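Long-range contacts in uncharacterized protein (Bacteroides uniformis, PDB 4JPQ), which is of unknown function but probably binds carbohydrate through a family 9 carbohydrate-binding domain: residues A[64-69]-A[157-162]; A[89-94]-A[104-109]; A[111-116]-A[135-140]; A[32-37]-A[50-55]. One frame throughout, in Å; residues are numbered along the deposited sequence.

Contact 1: A[64-69]-A[157-162]; sequences LHYKVK and LVMVIP
L64 and Y66 face M159 and L157 where strands 64-69 and 157-162 run antiparallel, their axes 4.8 Å apart at closest and their directions 167° apart. Both are hydrogen-bonded pairs: L64 N reaches M159 O at 2.9 Å and Y66 N reaches L157 O at 2.8 Å, and each is answered by a bond the other way, M159 N to L64 O and L157 N to Y66 O. H65 and V158 form the non-hydrogen-bonded pair between them and put their side chains on the opposite face. Selenomethionine M159 bends at chi3 (-102°), which brings its CE methyl against both neighbours, 3.7 Å from Y66 CE1 and 3.9 Å from L64 CD1. The Y66 ring runs alongside L157, with CD1 4.2 Å from L157 CD2 and the L157 carbonyl oxygen at its edge. A leucine in place of Y66 would probably open a gap beside the M159 methyl and cost E91 O the weak hydrogen bond it receives from the tyrosine hydroxyl. On the other face H65 CD2 lies 3.5 Å from V158 CG2, while the imidazole nitrogens bond to E156 and R54. The chemistry is thus two-sided: an apolar face packs on V90 and F92 of strand 89-95, an arrangement consistent with the interior of a beta-sandwich, and the H65 face carries polar links.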
loop_
_atom_site.group_PDB
_atom_site.type_symbol
_atom_site.label_atom_id
_atom_site.label_comp_id
_atom_site.label_asym_id
_atom_site.label_seq_id
_atom_site.Cartn_x
_atom_site.Cartn_y
_atom_site.Cartn_z
ATOM N N LEU A 64 -2.760 -5.878 -4.914
ATOM C CA LEU A 64 -1.587 -4.987 -5.004
ATOM C C LEU A 64 -0.301 -5.779 -5.016
ATOM O O LEU A 64 -0.171 -6.721 -4.240
ATOM C CB LEU A 64 -1.475 -4.088 -3.783
ATOM C CG LEU A 64 -2.427 -2.952 -3.574
ATOM C CD1 LEU A 64 -2.136 -2.322 -2.223
ATOM C CD2 LEU A 64 -2.270 -1.935 -4.687
ATOM N N HIS A 65 0.650 -5.339 -5.845
ATOM C CA HIS A 65 1.951 -5.952 -5.976
ATOM C C HIS A 65 2.978 -4.834 -6.100
ATOM O O HIS A 65 2.909 -4.060 -7.042
ATOM C CB HIS A 65 1.973 -6.885 -7.198
ATOM C CG HIS A 65 3.275 -7.595 -7.401
ATOM N ND1 HIS A 65 3.867 -7.740 -8.636
ATOM C CD2 HIS A 65 4.124 -8.158 -6.515
ATOM C CE1 HIS A 65 5.011 -8.382 -8.506
ATOM N NE2 HIS A 65 5.188 -8.651 -7.230
ATOM N N TYR A 66 3.873 -4.741 -5.119
ATOM C CA TYR A 66 4.956 -3.771 -5.076
ATOM C C TYR A 66 6.274 -4.471 -5.333
ATOM O O TYR A 66 6.479 -5.587 -4.840
ATOM C CB TYR A 66 5.079 -3.173 -3.671
ATOM C CG TYR A 66 3.953 -2.293 -3.218
ATOM C CD1 TYR A 66 2.847 -2.832 -2.556
ATOM C CD2 TYR A 66 4.009 -0.901 -3.398
ATOM C CE1 TYR A 66 1.809 -2.018 -2.108
ATOM C CE2 TYR A 66 2.977 -0.079 -2.952
ATOM C CZ TYR A 66 1.884 -0.641 -2.306
ATOM O OH TYR A 66 0.856 0.146 -1.866
ATOM N N LYS A 67 7.176 -3.798 -6.051
ATOM C CA LYS A 67 8.564 -4.254 -6.271
ATOM C C LYS A 67 9.476 -3.127 -5.778
ATOM O O LYS A 67 9.263 -1.973 -6.129
ATOM C CB LYS A 67 8.835 -4.535 -7.739
ATOM C CG LYS A 67 8.183 -5.798 -8.283
ATOM C CD LYS A 67 8.240 -5.884 -9.810
ATOM C CE LYS A 67 9.650 -5.925 -10.391
ATOM N NZ LYS A 67 9.591 -6.155 -11.862
ATOM N N VAL A 68 10.493 -3.468 -4.992
ATOM C CA VAL A 68 11.437 -2.499 -4.411
ATOM C C VAL A 68 12.903 -2.924 -4.570
ATOM O O VAL A 68 13.202 -4.112 -4.523
ATOM C CB VAL A 68 11.158 -2.378 -2.894
ATOM C CG1 VAL A 68 12.144 -1.439 -2.210
ATOM C CG2 VAL A 68 9.725 -1.923 -2.638
ATOM N N LYS A 69 13.787 -1.942 -4.777
ATOM C CA LYS A 69 15.248 -2.128 -4.751
ATOM C C LYS A 69 15.813 -0.938 -3.957
ATOM O O LYS A 69 15.703 0.198 -4.414
ATOM C CB LYS A 69 15.879 -2.224 -6.147
ATOM C CG LYS A 69 17.327 -2.754 -6.115
ATOM C CD LYS A 69 17.991 -2.922 -7.482
ATOM C CE LYS A 69 18.338 -1.581 -8.113
ATOM N NZ LYS A 69 19.218 -1.742 -9.304
ATOM N N LEU A 157 6.327 -7.456 -2.496
ATOM C CA LEU A 157 5.262 -7.602 -1.516
ATOM C C LEU A 157 3.894 -7.501 -2.163
ATOM O O LEU A 157 3.712 -6.695 -3.070
ATOM C CB LEU A 157 5.413 -6.539 -0.425
ATOM C CG LEU A 157 4.387 -6.541 0.725
ATOM C CD1 LEU A 157 5.053 -6.194 2.044
ATOM C CD2 LEU A 157 3.173 -5.648 0.478
ATOM N N VAL A 158 2.945 -8.287 -1.630
ATOM C CA VAL A 158 1.592 -8.380 -2.128
ATOM C C VAL A 158 0.587 -8.249 -1.011
ATOM O O VAL A 158 0.807 -8.764 0.081
ATOM C CB VAL A 158 1.373 -9.743 -2.815
ATOM C CG1 VAL A 158 -0.104 -10.057 -3.068
ATOM C CG2 VAL A 158 2.148 -9.784 -4.113
HETATM N N MSE A 159 -0.510 -7.565 -1.319
HETATM C CA MSE A 159 -1.645 -7.408 -0.424
HETATM C C MSE A 159 -2.880 -7.742 -1.218
HETATM O O MSE A 159 -3.058 -7.237 -2.333
HETATM C CB MSE A 159 -1.779 -5.966 0.091
HETATM C CG MSE A 159 -0.720 -5.622 1.125
HETATM SE SE MSE A 159 -1.175 -3.909 1.970
HETATM C CE MSE A 159 0.040 -2.646 1.055
ATOM N N VAL A 160 -3.729 -8.598 -0.656
ATOM C CA VAL A 160 -5.038 -8.950 -1.232
ATOM C C VAL A 160 -6.045 -8.362 -0.229
ATOM O O VAL A 160 -6.210 -8.894 0.868
ATOM C CB VAL A 160 -5.209 -10.464 -1.381
ATOM C CG1 VAL A 160 -6.557 -10.805 -2.001
ATOM C CG2 VAL A 160 -4.074 -11.034 -2.211
ATOM N N ILE A 161 -6.660 -7.240 -0.591
ATOM C CA ILE A 161 -7.558 -6.495 0.301
ATOM C C ILE A 161 -9.027 -6.779 -0.045
ATOM O O ILE A 161 -9.525 -6.252 -1.040
ATOM C CB ILE A 161 -7.258 -4.978 0.217
ATOM C CG1 ILE A 161 -5.810 -4.696 0.640
ATOM C CG2 ILE A 161 -8.216 -4.180 1.100
ATOM C CD1 ILE A 161 -5.326 -3.299 0.308
ATOM N N PRO A 162 -9.720 -7.624 0.757
ATOM C CA PRO A 162 -11.139 -7.844 0.456
ATOM C C PRO A 162 -11.966 -6.594 0.718
ATOM O O PRO A 162 -11.631 -5.791 1.591
ATOM C CB PRO A 162 -11.552 -8.959 1.435
ATOM C CG PRO A 162 -10.275 -9.578 1.848
ATOM C CD PRO A 162 -9.338 -8.411 1.943
#

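Contact 2: A[89-94]-A[104-109]; sequences CVEFFV and NFECNC
E91 and E106 extend side by side from neighbouring strands, their carboxylates stacked with planes 16° apart and E91 OE2 3.2 Å from E106 OE1. No hydrogen bond joins these two acceptors; two acids this close would be expected to make each other harder to ionise. Next along the same face, N104 sets its CB over the centre of the F93 ring, 3.3 Å from the centroid. Its CG, between the backbone N and the carbonyl carbon (chi1 55°), turns the amide toward E106, whose OE2 accepts a 3.0 Å hydrogen bond from N104 ND2, met from above the carboxylate plane. R124 holds N104 OD1, and Q116 takes a further bond from ND2. The two strands form the beta hairpin 89-95/102-108, antiparallel at 172°, in one wall of the probable beta-sandwich. On its E91, F93 and E106 face, H209 and Y184 meet the F93 ring edge-to-face, and a buffer molecule, 3-cyclohexyl-1-propylsulfonic acid, lies about 5 Å from the F93 side chain; it probably came from the crystallisation liquor but may mark a pocket. On the other face F92 and F105 point the same way, F92 CD2 3.9 Å from F105 CD1, while V94 CG1 comes to the F105 edge 4.1 Å from CE1. In the backbone, F105 N bonds to F92 O at 2.7 Å and, further along, C107 N to V90 O at 3.0 Å, each with a return bond.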
loop_
_atom_site.group_PDB
_atom_site.type_symbol
_atom_site.label_atom_id
_atom_site.label_comp_id
_atom_site.label_asym_id
_atom_site.label_seq_id
_atom_site.Cartn_x
_atom_site.Cartn_y
_atom_site.Cartn_z
ATOM N N CYS A 89 9.028 -0.107 4.424
ATOM C CA CYS A 89 7.584 -0.198 4.342
ATOM C C CYS A 89 6.981 0.381 3.083
ATOM O O CYS A 89 7.390 1.455 2.650
ATOM C CB CYS A 89 7.065 0.573 5.559
ATOM S SG CYS A 89 5.291 0.697 5.792
ATOM N N VAL A 90 5.984 -0.331 2.541
ATOM C CA VAL A 90 5.172 0.124 1.401
ATOM C C VAL A 90 3.760 0.339 1.942
ATOM O O VAL A 90 3.322 -0.374 2.867
ATOM C CB VAL A 90 5.148 -0.830 0.205
ATOM C CG1 VAL A 90 6.530 -0.884 -0.430
ATOM C CG2 VAL A 90 4.636 -2.223 0.567
ATOM N N GLU A 91 3.070 1.333 1.377
ATOM C CA GLU A 91 1.770 1.761 1.878
ATOM C C GLU A 91 0.756 2.019 0.758
ATOM O O GLU A 91 1.132 2.367 -0.360
ATOM C CB GLU A 91 1.940 3.038 2.723
ATOM C CG GLU A 91 3.021 2.973 3.813
ATOM C CD GLU A 91 3.166 4.233 4.654
ATOM O OE1 GLU A 91 2.507 5.245 4.377
ATOM O OE2 GLU A 91 3.974 4.220 5.600
ATOM N N PHE A 92 -0.522 1.826 1.099
ATOM C CA PHE A 92 -1.676 2.077 0.233
ATOM C C PHE A 92 -2.727 2.811 1.064
ATOM O O PHE A 92 -3.180 2.285 2.077
ATOM C CB PHE A 92 -2.255 0.756 -0.287
ATOM C CG PHE A 92 -3.547 0.902 -1.077
ATOM C CD1 PHE A 92 -3.643 1.806 -2.139
ATOM C CD2 PHE A 92 -4.654 0.089 -0.801
ATOM C CE1 PHE A 92 -4.815 1.919 -2.887
ATOM C CE2 PHE A 92 -5.822 0.190 -1.550
ATOM C CZ PHE A 92 -5.902 1.108 -2.592
ATOM N N PHE A 93 -3.074 4.024 0.649
ATOM C CA PHE A 93 -4.078 4.858 1.324
ATOM C C PHE A 93 -5.236 4.992 0.343
ATOM O O PHE A 93 -4.990 5.220 -0.839
ATOM C CB PHE A 93 -3.535 6.256 1.634
ATOM C CG PHE A 93 -2.654 6.348 2.867
ATOM C CD1 PHE A 93 -1.586 5.470 3.085
ATOM C CD2 PHE A 93 -2.839 7.391 3.778
ATOM C CE1 PHE A 93 -0.769 5.600 4.211
ATOM C CE2 PHE A 93 -2.024 7.524 4.896
ATOM C CZ PHE A 93 -0.991 6.623 5.117
ATOM N N VAL A 94 -6.480 4.886 0.822
ATOM C CA VAL A 94 -7.654 4.915 -0.072
ATOM C C VAL A 94 -8.972 5.301 0.628
ATOM O O VAL A 94 -9.223 4.856 1.747
ATOM C CB VAL A 94 -7.790 3.538 -0.795
ATOM C CG1 VAL A 94 -8.052 2.397 0.188
ATOM C CG2 VAL A 94 -8.862 3.559 -1.870
ATOM N N ASN A 104 -5.694 3.502 5.587
ATOM C CA ASN A 104 -4.264 3.387 5.286
ATOM C C ASN A 104 -3.807 1.966 5.612
ATOM O O ASN A 104 -3.993 1.495 6.737
ATOM C CB ASN A 104 -3.401 4.431 6.016
ATOM C CG ASN A 104 -3.593 4.423 7.514
ATOM O OD1 ASN A 104 -4.709 4.513 7.977
ATOM N ND2 ASN A 104 -2.509 4.305 8.276
ATOM N N PHE A 105 -3.255 1.294 4.603
ATOM C CA PHE A 105 -2.735 -0.056 4.713
ATOM C C PHE A 105 -1.230 0.090 4.601
ATOM O O PHE A 105 -0.732 0.381 3.518
ATOM C CB PHE A 105 -3.267 -0.935 3.575
ATOM C CG PHE A 105 -4.751 -1.115 3.594
ATOM C CD1 PHE A 105 -5.580 -0.163 3.018
ATOM C CD2 PHE A 105 -5.322 -2.249 4.155
ATOM C CE1 PHE A 105 -6.952 -0.333 3.017
ATOM C CE2 PHE A 105 -6.700 -2.420 4.159
ATOM C CZ PHE A 105 -7.514 -1.466 3.591
ATOM N N GLU A 106 -0.523 -0.077 5.717
ATOM C CA GLU A 106 0.932 0.046 5.757
ATOM C C GLU A 106 1.468 -1.332 6.100
ATOM O O GLU A 106 1.039 -1.930 7.085
ATOM C CB GLU A 106 1.338 1.092 6.796
ATOM C CG GLU A 106 0.674 2.452 6.575
ATOM C CD GLU A 106 1.127 3.548 7.528
ATOM O OE1 GLU A 106 2.175 3.413 8.174
ATOM O OE2 GLU A 106 0.427 4.577 7.620
ATOM N N CYS A 107 2.396 -1.834 5.287
ATOM C CA CYS A 107 2.938 -3.187 5.458
ATOM C C CYS A 107 4.462 -3.194 5.350
ATOM O O CYS A 107 5.009 -2.678 4.359
ATOM C CB CYS A 107 2.321 -4.074 4.387
ATOM S SG CYS A 107 2.402 -5.828 4.757
ATOM N N ASN A 108 5.160 -3.701 6.373
ATOM C CA ASN A 108 6.638 -3.760 6.299
ATOM C C ASN A 108 7.061 -4.930 5.436
ATOM O O ASN A 108 6.248 -5.828 5.155
ATOM C CB ASN A 108 7.357 -3.736 7.668
ATOM C CG ASN A 108 7.183 -5.005 8.506
ATOM O OD1 ASN A 108 6.682 -6.031 8.059
ATOM N ND2 ASN A 108 7.646 -4.930 9.753
ATOM N N CYS A 109 8.338 -4.932 5.056
ATOM C CA CYS A 109 8.909 -5.977 4.183
ATOM C C CYS A 109 8.822 -7.423 4.697
ATOM O O CYS A 109 8.948 -8.350 3.904
ATOM C CB CYS A 109 10.355 -5.641 3.815
ATOM S SG CYS A 109 11.483 -5.604 5.218
#

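Contact 3: A[111-116]-A[135-140]; sequences GRLLIQ and VKRWSS
R137 NH1 is gripped twice, by the G111 carbonyl oxygen at 3.0 Å and by a salt bridge to D80. The bond to G111 O lies in the carbonyl plane. A bend at chi3 (-91°) lets R137 NE reach back to V135 O at 3.1 Å; G111 O lies somewhat out of the guanidinium plane, V135 O in it. L113 CD2 lies over one face of the guanidinium, 3.8 Å above its plane and offset toward the rim. The same methyl meets V135 CB at 3.7 Å, the two side chains crossing at about a right angle, while I115 CD1 and V135 CG2 meet tip to tip at 3.9 Å. Were a methionine to stand where R137 is, D80 would probably lose its charged mate and the carbonyls of G111 and V135 would no longer be tied together. No backbone-to-backbone hydrogen bond links the segments; the R137 guanidinium on a main-chain carbonyl and apolar side chains join them, an arrangement consistent with the edge of a beta-sandwich, where one sheet meets the other.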
loop_
_atom_site.group_PDB
_atom_site.type_symbol
_atom_site.label_atom_id
_atom_site.label_comp_id
_atom_site.label_asym_id
_atom_site.label_seq_id
_atom_site.Cartn_x
_atom_site.Cartn_y
_atom_site.Cartn_z
ATOM N N GLY A 111 6.022 -8.563 6.152
ATOM C CA GLY A 111 4.597 -8.893 6.120
ATOM C C GLY A 111 3.731 -8.398 7.263
ATOM O O GLY A 111 2.523 -8.638 7.243
ATOM N N ARG A 112 4.315 -7.753 8.273
ATOM C CA ARG A 112 3.531 -7.176 9.375
ATOM C C ARG A 112 2.736 -6.025 8.771
ATOM O O ARG A 112 3.314 -5.197 8.036
ATOM C CB ARG A 112 4.414 -6.596 10.478
ATOM C CG ARG A 112 5.352 -7.530 11.202
ATOM C CD ARG A 112 4.653 -8.662 11.949
ATOM N NE ARG A 112 4.628 -9.891 11.154
ATOM C CZ ARG A 112 5.675 -10.714 10.962
ATOM N NH1 ARG A 112 6.898 -10.457 11.466
ATOM N NH2 ARG A 112 5.510 -11.806 10.216
ATOM N N LEU A 113 1.446 -5.956 9.110
ATOM C CA LEU A 113 0.521 -4.952 8.560
ATOM C C LEU A 113 -0.153 -4.085 9.613
ATOM O O LEU A 113 -0.513 -4.560 10.691
ATOM C CB LEU A 113 -0.578 -5.677 7.791
ATOM C CG LEU A 113 -1.792 -4.951 7.190
ATOM C CD1 LEU A 113 -1.394 -4.068 6.021
ATOM C CD2 LEU A 113 -2.835 -5.973 6.756
ATOM N N LEU A 114 -0.353 -2.824 9.242
ATOM C CA LEU A 114 -1.080 -1.826 10.025
ATOM C C LEU A 114 -2.221 -1.311 9.147
ATOM O O LEU A 114 -2.001 -1.013 7.952
ATOM C CB LEU A 114 -0.178 -0.649 10.377
ATOM C CG LEU A 114 -0.823 0.642 10.918
ATOM C CD1 LEU A 114 -1.316 0.439 12.331
ATOM C CD2 LEU A 114 0.153 1.801 10.868
ATOM N N ILE A 115 -3.414 -1.212 9.737
ATOM C CA ILE A 115 -4.577 -0.628 9.074
ATOM C C ILE A 115 -5.267 0.316 10.046
ATOM O O ILE A 115 -5.500 -0.058 11.190
ATOM C CB ILE A 115 -5.661 -1.644 8.640
ATOM C CG1 ILE A 115 -5.088 -2.825 7.871
ATOM C CG2 ILE A 115 -6.711 -0.948 7.761
ATOM C CD1 ILE A 115 -6.112 -3.914 7.581
ATOM N N GLN A 116 -5.574 1.528 9.594
ATOM C CA GLN A 116 -6.438 2.427 10.352
ATOM C C GLN A 116 -7.542 2.896 9.415
ATOM O O GLN A 116 -7.435 2.752 8.182
ATOM C CB GLN A 116 -5.713 3.632 10.902
ATOM C CG GLN A 116 -4.583 3.390 11.874
ATOM C CD GLN A 116 -3.642 4.584 11.885
ATOM O OE1 GLN A 116 -2.725 4.694 11.052
ATOM N NE2 GLN A 116 -3.889 5.502 12.792
ATOM N N VAL A 135 -6.987 -9.472 5.323
ATOM C CA VAL A 135 -6.000 -9.031 4.321
ATOM C C VAL A 135 -4.893 -10.058 4.199
ATOM O O VAL A 135 -4.072 -10.204 5.102
ATOM C CB VAL A 135 -5.393 -7.648 4.640
ATOM C CG1 VAL A 135 -4.396 -7.244 3.556
ATOM C CG2 VAL A 135 -6.493 -6.599 4.775
ATOM N N LYS A 136 -4.894 -10.771 3.079
ATOM C CA LYS A 136 -3.888 -11.782 2.805
ATOM C C LYS A 136 -2.678 -11.032 2.295
ATOM O O LYS A 136 -2.813 -10.024 1.605
ATOM C CB LYS A 136 -4.373 -12.812 1.785
ATOM C CG LYS A 136 -5.599 -13.588 2.229
ATOM C CD LYS A 136 -6.189 -14.350 1.043
ATOM C CE LYS A 136 -7.380 -15.206 1.448
ATOM N NZ LYS A 136 -7.829 -16.065 0.323
ATOM N N ARG A 137 -1.506 -11.529 2.675
ATOM C CA ARG A 137 -0.232 -10.931 2.339
ATOM C C ARG A 137 0.809 -11.964 1.964
ATOM O O ARG A 137 0.673 -13.148 2.301
ATOM C CB ARG A 137 0.297 -10.227 3.566
ATOM C CG ARG A 137 -0.486 -9.009 3.989
ATOM C CD ARG A 137 -0.305 -8.752 5.474
ATOM N NE ARG A 137 -1.307 -9.398 6.335
ATOM C CZ ARG A 137 -1.243 -9.469 7.671
ATOM N NH1 ARG A 137 -0.190 -9.010 8.358
ATOM N NH2 ARG A 137 -2.235 -10.045 8.334
ATOM N N TRP A 138 1.855 -11.483 1.290
ATOM C CA TRP A 138 3.038 -12.282 0.954
ATOM C C TRP A 138 4.199 -11.336 0.674
ATOM O O TRP A 138 4.004 -10.294 0.043
ATOM C CB TRP A 138 2.795 -13.189 -0.270
ATOM C CG TRP A 138 4.073 -13.817 -0.812
ATOM C CD1 TRP A 138 4.644 -14.992 -0.412
ATOM C CD2 TRP A 138 4.953 -13.259 -1.792
ATOM N NE1 TRP A 138 5.811 -15.217 -1.105
ATOM C CE2 TRP A 138 6.034 -14.166 -1.952
ATOM C CE3 TRP A 138 4.930 -12.088 -2.563
ATOM C CZ2 TRP A 138 7.086 -13.945 -2.868
ATOM C CZ3 TRP A 138 5.997 -11.857 -3.482
ATOM C CH2 TRP A 138 7.054 -12.788 -3.618
ATOM N N SER A 139 5.391 -11.724 1.119
ATOM C CA SER A 139 6.622 -10.994 0.821
ATOM C C SER A 139 7.770 -11.946 0.544
ATOM O O SER A 139 7.788 -13.063 1.049
ATOM C CB SER A 139 7.011 -10.068 1.966
ATOM O OG SER A 139 8.253 -9.434 1.696
ATOM N N SER A 140 8.736 -11.469 -0.242
ATOM C CA SER A 140 9.972 -12.211 -0.534
ATOM C C SER A 140 10.915 -12.227 0.681
ATOM O O SER A 140 11.881 -12.996 0.680
ATOM C CB SER A 140 10.690 -11.657 -1.788
ATOM O OG SER A 140 11.173 -10.326 -1.605
#

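Contact 4: A[32-37]-A[50-55]; sequences IEFQPL and EVSFRI
R54 reaches across the 32-37 segment, touching it from CB to the guanidinium. CB sits 3.2 Å from the E33 carbonyl oxygen. CG, placed between the backbone N and the carbonyl carbon (chi1 59°) at the start of an extended chain, passes F34 CE1 at 3.6 Å, and CD rests over one face of the F34 ring, 3.5 Å above its plane and offset toward the rim. NE lies 3.3 Å from F34 CZ, and the guanidinium is turned only 23° from the plane of the ring. At the tip NH1 gives a nearly straight hydrogen bond to I32 O, 2.9 Å long and in the guanidinium plane; NH1 also forms a salt bridge with D28, and NE bonds to H65. The F34 ring meets K67 as well, in a cation-pi contact. On the other face Q35 CB lies over the F53 ring, 3.6 Å from CE1. Q35 and F53 exchange two backbone bonds, Q35 N to F53 O measuring 2.7 Å, and L37 N bonds to V51 O; a water then bridges L37 O to V51 N. The short strand 35-36 is thus an antiparallel addition to strand 50-57, which also pairs with strand 6-11, in what is probably a beta-sandwich.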
loop_
_atom_site.group_PDB
_atom_site.type_symbol
_atom_site.label_atom_id
_atom_site.label_comp_id
_atom_site.label_asym_id
_atom_site.label_seq_id
_atom_site.Cartn_x
_atom_site.Cartn_y
_atom_site.Cartn_z
ATOM N N ILE A 32 -0.969 -7.156 -16.449
ATOM C CA ILE A 32 -1.184 -5.968 -15.610
ATOM C C ILE A 32 0.149 -5.241 -15.480
ATOM O O ILE A 32 1.053 -5.762 -14.864
ATOM C CB ILE A 32 -1.769 -6.341 -14.220
ATOM C CG1 ILE A 32 -3.036 -7.209 -14.361
ATOM C CG2 ILE A 32 -2.077 -5.086 -13.409
ATOM C CD1 ILE A 32 -4.139 -6.626 -15.237
ATOM N N GLU A 33 0.246 -4.036 -16.044
ATOM C CA GLU A 33 1.515 -3.283 -16.108
ATOM C C GLU A 33 1.908 -2.615 -14.790
ATOM O O GLU A 33 1.045 -2.248 -13.991
ATOM C CB GLU A 33 1.432 -2.159 -17.165
ATOM C CG GLU A 33 2.687 -2.002 -18.009
ATOM C CD GLU A 33 2.808 -3.066 -19.092
ATOM O OE1 GLU A 33 1.912 -3.925 -19.223
ATOM O OE2 GLU A 33 3.810 -3.038 -19.832
ATOM N N PHE A 34 3.215 -2.413 -14.611
ATOM C CA PHE A 34 3.755 -1.708 -13.433
ATOM C C PHE A 34 3.721 -0.194 -13.630
ATOM O O PHE A 34 3.853 0.300 -14.744
ATOM C CB PHE A 34 5.183 -2.154 -13.087
ATOM C CG PHE A 34 5.256 -3.540 -12.526
ATOM C CD1 PHE A 34 4.904 -3.778 -11.197
ATOM C CD2 PHE A 34 5.656 -4.611 -13.318
ATOM C CE1 PHE A 34 4.951 -5.067 -10.668
ATOM C CE2 PHE A 34 5.704 -5.902 -12.795
ATOM C CZ PHE A 34 5.345 -6.134 -11.470
ATOM N N GLN A 35 3.547 0.514 -12.521
ATOM C CA GLN A 35 3.486 1.971 -12.446
ATOM C C GLN A 35 4.642 2.410 -11.551
ATOM O O GLN A 35 4.844 1.800 -10.493
ATOM C CB GLN A 35 2.176 2.409 -11.764
ATOM C CG GLN A 35 0.897 1.760 -12.290
ATOM C CD GLN A 35 0.679 2.032 -13.755
ATOM O OE1 GLN A 35 0.501 1.112 -14.551
ATOM N NE2 GLN A 35 0.731 3.301 -14.128
ATOM N N PRO A 36 5.393 3.457 -11.944
ATOM C CA PRO A 36 6.469 3.894 -11.063
ATOM C C PRO A 36 5.930 4.659 -9.836
ATOM O O PRO A 36 4.926 5.365 -9.939
ATOM C CB PRO A 36 7.318 4.796 -11.970
ATOM C CG PRO A 36 6.361 5.344 -12.966
ATOM C CD PRO A 36 5.237 4.354 -13.105
ATOM N N LEU A 37 6.581 4.456 -8.688
ATOM C CA LEU A 37 6.294 5.154 -7.422
ATOM C C LEU A 37 7.617 5.863 -7.126
ATOM O O LEU A 37 8.491 5.311 -6.461
ATOM C CB LEU A 37 5.900 4.135 -6.355
ATOM C CG LEU A 37 5.252 4.603 -5.047
ATOM C CD1 LEU A 37 4.808 3.390 -4.239
ATOM C CD2 LEU A 37 6.153 5.492 -4.212
ATOM N N GLU A 50 14.504 2.641 -6.095
ATOM C CA GLU A 50 13.740 2.246 -7.273
ATOM C C GLU A 50 12.551 1.384 -6.829
ATOM O O GLU A 50 12.736 0.271 -6.343
ATOM C CB GLU A 50 14.668 1.516 -8.235
ATOM C CG GLU A 50 14.100 1.236 -9.609
ATOM C CD GLU A 50 15.043 0.397 -10.446
ATOM O OE1 GLU A 50 16.278 0.609 -10.370
ATOM O OE2 GLU A 50 14.535 -0.480 -11.177
ATOM N N VAL A 51 11.340 1.933 -6.965
ATOM C CA VAL A 51 10.100 1.261 -6.550
ATOM C C VAL A 51 9.012 1.366 -7.623
ATOM O O VAL A 51 8.822 2.421 -8.223
ATOM C CB VAL A 51 9.566 1.857 -5.221
ATOM C CG1 VAL A 51 8.264 1.183 -4.777
ATOM C CG2 VAL A 51 10.625 1.735 -4.131
ATOM N N SER A 52 8.310 0.260 -7.848
ATOM C CA SER A 52 7.178 0.216 -8.759
ATOM C C SER A 52 6.066 -0.627 -8.125
ATOM O O SER A 52 6.310 -1.407 -7.190
ATOM C CB SER A 52 7.582 -0.323 -10.133
ATOM O OG SER A 52 7.944 -1.684 -10.074
ATOM N N PHE A 53 4.847 -0.435 -8.616
ATOM C CA PHE A 53 3.694 -1.177 -8.132
ATOM C C PHE A 53 2.676 -1.431 -9.244
ATOM O O PHE A 53 2.804 -0.890 -10.328
ATOM C CB PHE A 53 3.024 -0.417 -6.985
ATOM C CG PHE A 53 2.231 0.785 -7.430
ATOM C CD1 PHE A 53 2.870 1.963 -7.777
ATOM C CD2 PHE A 53 0.836 0.729 -7.503
ATOM C CE1 PHE A 53 2.141 3.074 -8.193
ATOM C CE2 PHE A 53 0.101 1.831 -7.913
ATOM C CZ PHE A 53 0.754 3.008 -8.260
ATOM N N ARG A 54 1.680 -2.265 -8.955
ATOM C CA ARG A 54 0.576 -2.500 -9.880
ATOM C C ARG A 54 -0.637 -2.981 -9.123
ATOM O O ARG A 54 -0.525 -3.558 -8.046
ATOM C CB ARG A 54 0.923 -3.459 -11.002
ATOM C CG ARG A 54 1.357 -4.826 -10.544
ATOM C CD ARG A 54 1.632 -5.713 -11.730
ATOM N NE ARG A 54 2.146 -7.006 -11.300
ATOM C CZ ARG A 54 2.519 -7.993 -12.120
ATOM N NH1 ARG A 54 2.399 -7.897 -13.449
ATOM N NH2 ARG A 54 2.984 -9.127 -11.604
ATOM N N ILE A 55 -1.791 -2.734 -9.725
ATOM C CA ILE A 55 -3.051 -2.967 -9.084
ATOM C C ILE A 55 -4.117 -3.507 -10.046
ATOM O O ILE A 55 -4.161 -3.142 -11.219
ATOM C CB ILE A 55 -3.496 -1.654 -8.376
ATOM C CG1 ILE A 55 -4.731 -1.899 -7.485
ATOM C CG2 ILE A 55 -3.706 -0.505 -9.381
ATOM C CD1 ILE A 55 -5.130 -0.713 -6.652
HETATM O O HOH W 1 11.327 4.971 -7.554
#

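How the contacts relate
Along the chain contact 4 closes first; contact 1 then opens, and contacts 2 and 3 follow in series inside the long loop it closes. Contacts 4 and 1 continue one sheet region, since strands 50-57 and 61-70 are neighbours, and strand 136-139 of contact 3 extends it beyond strand 152-162. Contact 2 lies against contact 1, their centres 9 Å apart, and its strand 102-108 pairs with strand 113-118 of contact 3. Contact 3 therefore touches both regions, while contacts 3 and 4 stand farthest apart, about 18 Å between centres. Together they probably sample both walls of a sandwich and the place where the two come together at contact 3, all within the carbohydrate-binding family 9 range.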